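Local coordinates for 23S rRNA (guanine(2535)-N(1))-methyltransferase (Streptomyces viridochromogenes, PDB 1O9G), which methylates N1 of guanine-2535 in 23S ribosomal RNA, using S-adenosyl-L-methionine as methyl donor, and so confers resistance to the orthosomycin antibiotic avilamycin, at residues T174-G179 and Q191-L196. The protein carries 3 engineered substitutions. Sequence-based numbering, arbitrary orientation.
Sequences TDLPYG and QPVAGL. Unlike the reference sequence in segment 191-196: Gln191 (reference Ser), Pro192 (reference Arg), Val193 (reference Trp), Ala194 (reference Arg), Gly195 (reference Ala).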
ATOM      1  N   THR A 174      -1.155  -2.350  -4.851  1.00 13.21           N
ATOM      2  CA  THR A 174       0.051  -1.674  -5.246  1.00 14.19           C
ATOM      3  C   THR A 174      -0.183  -0.632  -6.335  1.00 14.77           C
ATOM      4  O   THR A 174      -1.051  -0.768  -7.168  1.00 14.38           O
ATOM      5  CB  THR A 174       1.103  -2.721  -5.646  1.00 15.30           C
ATOM      6  OG1 THR A 174       2.393  -2.118  -5.684  1.00 19.13           O
ATOM      7  CG2 THR A 174       0.808  -3.311  -7.024  1.00 18.91           C
ATOM      8  N   ASP A 175       0.621   0.415  -6.268  1.00 15.50           N
ATOM      9  CA  ASP A 175       0.699   1.461  -7.255  1.00 16.88           C
ATOM     10  C   ASP A 175       1.851   1.082  -8.160  1.00 17.84           C
ATOM     11  O   ASP A 175       2.985   0.885  -7.701  1.00 20.31           O
ATOM     12  CB  ASP A 175       0.961   2.800  -6.543  1.00 17.88           C
ATOM     13  CG  ASP A 175       0.861   3.999  -7.446  1.00 19.54           C
ATOM     14  OD1 ASP A 175       0.222   3.935  -8.516  1.00 21.53           O
ATOM     15  OD2 ASP A 175       1.437   5.070  -7.151  1.00 22.34           O
ATOM     16  N   LEU A 176       1.587   0.958  -9.447  1.00 19.32           N
ATOM     17  CA  LEU A 176       2.579   0.372 -10.346  1.00 21.46           C
ATOM     18  C   LEU A 176       3.805   1.276 -10.424  1.00 22.53           C
ATOM     19  O   LEU A 176       3.677   2.502 -10.412  1.00 22.84           O
ATOM     20  CB  LEU A 176       1.975   0.077 -11.719  1.00 22.94           C
ATOM     21  CG  LEU A 176       0.901  -1.019 -11.746  1.00 23.33           C
ATOM     22  CD1 LEU A 176       0.300  -1.225 -13.116  1.00 29.02           C
ATOM     23  CD2 LEU A 176       1.447  -2.341 -11.180  1.00 24.14           C
ATOM     24  N   PRO A 177       4.996   0.678 -10.426  1.00 26.90           N
ATOM     25  CA  PRO A 177       6.232   1.457 -10.408  1.00 28.47           C
ATOM     26  C   PRO A 177       6.430   2.190 -11.707  1.00 26.95           C
ATOM     27  O   PRO A 177       6.120   1.667 -12.758  1.00 27.38           O
ATOM     28  CB  PRO A 177       7.335   0.406 -10.196  1.00 34.89           C
ATOM     29  CG  PRO A 177       6.711  -0.928 -10.441  1.00 36.30           C
ATOM     30  CD  PRO A 177       5.242  -0.777 -10.427  1.00 31.10           C
ATOM     31  N   TYR A 178       6.964   3.393 -11.629  1.00 31.26           N
ATOM     32  CA  TYR A 178       7.058   4.233 -12.815  1.00 34.89           C
ATOM     33  C   TYR A 178       7.996   3.654 -13.889  1.00 36.54           C
ATOM     34  O   TYR A 178       7.826   3.939 -15.062  1.00 39.96           O
ATOM     35  CB  TYR A 178       7.438   5.677 -12.429  1.00 45.21           C
ATOM     36  CG  TYR A 178       6.309   6.475 -11.756  1.00 51.78           C
ATOM     37  CD1 TYR A 178       5.294   5.845 -11.028  1.00 48.01           C
ATOM     38  CD2 TYR A 178       6.267   7.865 -11.849  1.00 68.46           C
ATOM     39  CE1 TYR A 178       4.277   6.578 -10.420  1.00 58.50           C
ATOM     40  CE2 TYR A 178       5.251   8.607 -11.242  1.00 80.75           C
ATOM     41  CZ  TYR A 178       4.259   7.955 -10.529  1.00 75.91           C
ATOM     42  OH  TYR A 178       3.249   8.671  -9.925  1.00 92.47           O
ATOM     43  N   GLY A 179       8.953   2.814 -13.489  1.00 38.48           N
ATOM     44  CA  GLY A 179       9.911   2.235 -14.423  1.00 45.78           C
ATOM     45  C   GLY A 179       9.337   1.172 -15.353  1.00 46.16           C
ATOM     46  O   GLY A 179       9.937   0.852 -16.384  1.00 55.31           O
ATOM     47  N   GLN A 191       1.577  -6.596 -21.450  1.00 36.14           N
ATOM     48  CA  GLN A 191       2.393  -7.787 -21.197  1.00 37.00           C
ATOM     49  C   GLN A 191       3.036  -7.758 -19.798  1.00 34.34           C
ATOM     50  O   GLN A 191       2.944  -8.739 -19.070  1.00 32.02           O
ATOM     51  CB  GLN A 191       3.438  -8.003 -22.309  1.00 42.92           C
ATOM     52  CG  GLN A 191       2.843  -8.483 -23.642  1.00 48.63           C
ATOM     53  CD  GLN A 191       3.864  -8.534 -24.771  1.00 57.75           C
ATOM     54  OE1 GLN A 191       4.462  -9.585 -25.028  1.00 64.70           O
ATOM     55  NE2 GLN A 191       4.061  -7.406 -25.455  1.00 59.92           N
ATOM     56  N   PRO A 192       3.678  -6.657 -19.413  1.00 34.83           N
ATOM     57  CA  PRO A 192       4.162  -6.515 -18.032  1.00 32.94           C
ATOM     58  C   PRO A 192       3.072  -6.675 -16.971  1.00 28.17           C
ATOM     59  O   PRO A 192       3.309  -7.373 -16.011  1.00 25.85           O
ATOM     60  CB  PRO A 192       4.748  -5.097 -18.011  1.00 36.14           C
ATOM     61  CG  PRO A 192       5.131  -4.844 -19.400  1.00 40.82           C
ATOM     62  CD  PRO A 192       4.061  -5.496 -20.232  1.00 38.44           C
ATOM     63  N   VAL A 193       1.906  -6.053 -17.146  1.00 26.76           N
ATOM     64  CA  VAL A 193       0.813  -6.208 -16.179  1.00 23.47           C
ATOM     65  C   VAL A 193       0.402  -7.649 -16.111  1.00 21.78           C
ATOM     66  O   VAL A 193       0.243  -8.191 -15.038  1.00 20.29           O
ATOM     67  CB  VAL A 193      -0.420  -5.363 -16.519  1.00 24.70           C
ATOM     68  CG1 VAL A 193      -1.609  -5.712 -15.580  1.00 22.92           C
ATOM     69  CG2 VAL A 193      -0.112  -3.908 -16.385  1.00 27.28           C
ATOM     70  N   ALA A 194       0.214  -8.274 -17.263  1.00 22.80           N
ATOM     71  CA  ALA A 194      -0.133  -9.684 -17.293  1.00 22.77           C
ATOM     72  C   ALA A 194       0.881 -10.542 -16.553  1.00 21.69           C
ATOM     73  O   ALA A 194       0.505 -11.405 -15.779  1.00 20.25           O
ATOM     74  CB  ALA A 194      -0.258 -10.160 -18.718  1.00 26.21           C
ATOM     75  N   GLY A 195       2.167 -10.301 -16.762  1.00 23.50           N
ATOM     76  CA  GLY A 195       3.197 -11.079 -16.095  1.00 24.35           C
ATOM     77  C   GLY A 195       3.219 -10.847 -14.593  1.00 22.46           C
ATOM     78  O   GLY A 195       3.445 -11.766 -13.821  1.00 21.92           O
ATOM     79  N   LEU A 196       2.986  -9.606 -14.182  1.00 21.31           N
ATOM     80  CA  LEU A 196       2.922  -9.282 -12.770  1.00 20.71           C
ATOM     81  C   LEU A 196       1.791 -10.065 -12.125  1.00 18.90           C
ATOM     82  O   LEU A 196       1.978 -10.701 -11.085  1.00 17.34           O
ATOM     83  CB  LEU A 196       2.739  -7.779 -12.577  1.00 22.08           C
ATOM     84  CG  LEU A 196       2.414  -7.274 -11.167  1.00 24.06           C
ATOM     85  CD1 LEU A 196       3.389  -7.819 -10.201  1.00 26.86           C
ATOM     86  CD2 LEU A 196       2.435  -5.762 -11.171  1.00 30.74           C
TER
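Leu176 meets Leu196 and Val193 through methyl groups alone; no hydrogen bond links the two segments, and 113 Å² of surface, both sides summed, is buried between them. The closer of the two apolar contacts joins Leu176 CD2 to Leu196 CD2 at 3.6 Å, van der Waals distance, with the leucine side chains meeting at a slant. The other branch of the same leucine, CD1, lies 4.2 Å from Val193 CG2, a looser touch. Leu176 thus forks between two residues about one helical turn apart. The contact lies in a beta-alpha-beta unit of the Rossmann-like methyltransferase fold, where strand 171-175 leads through a loop into helix 190-203 and on to the parallel strand 209-214. The backbones stay well separated: the nearest CA atoms, those of Leu176 and Val193, are 9.0 Å apart, a gap bridged by side chains. Both leucines leave their backbones toward the other segment, and in Leu196 a CG anti to the backbone N (chi1 170°) carries CD2 to Leu176 CD2. Regular helical bonds, Leu196 N to Pro192 O and Gly195 N to Gln191 O, each 2.9 Å, show the segment to be helical here. Val188 touches both Leu176 and Val193, while Val154 packs on Leu196.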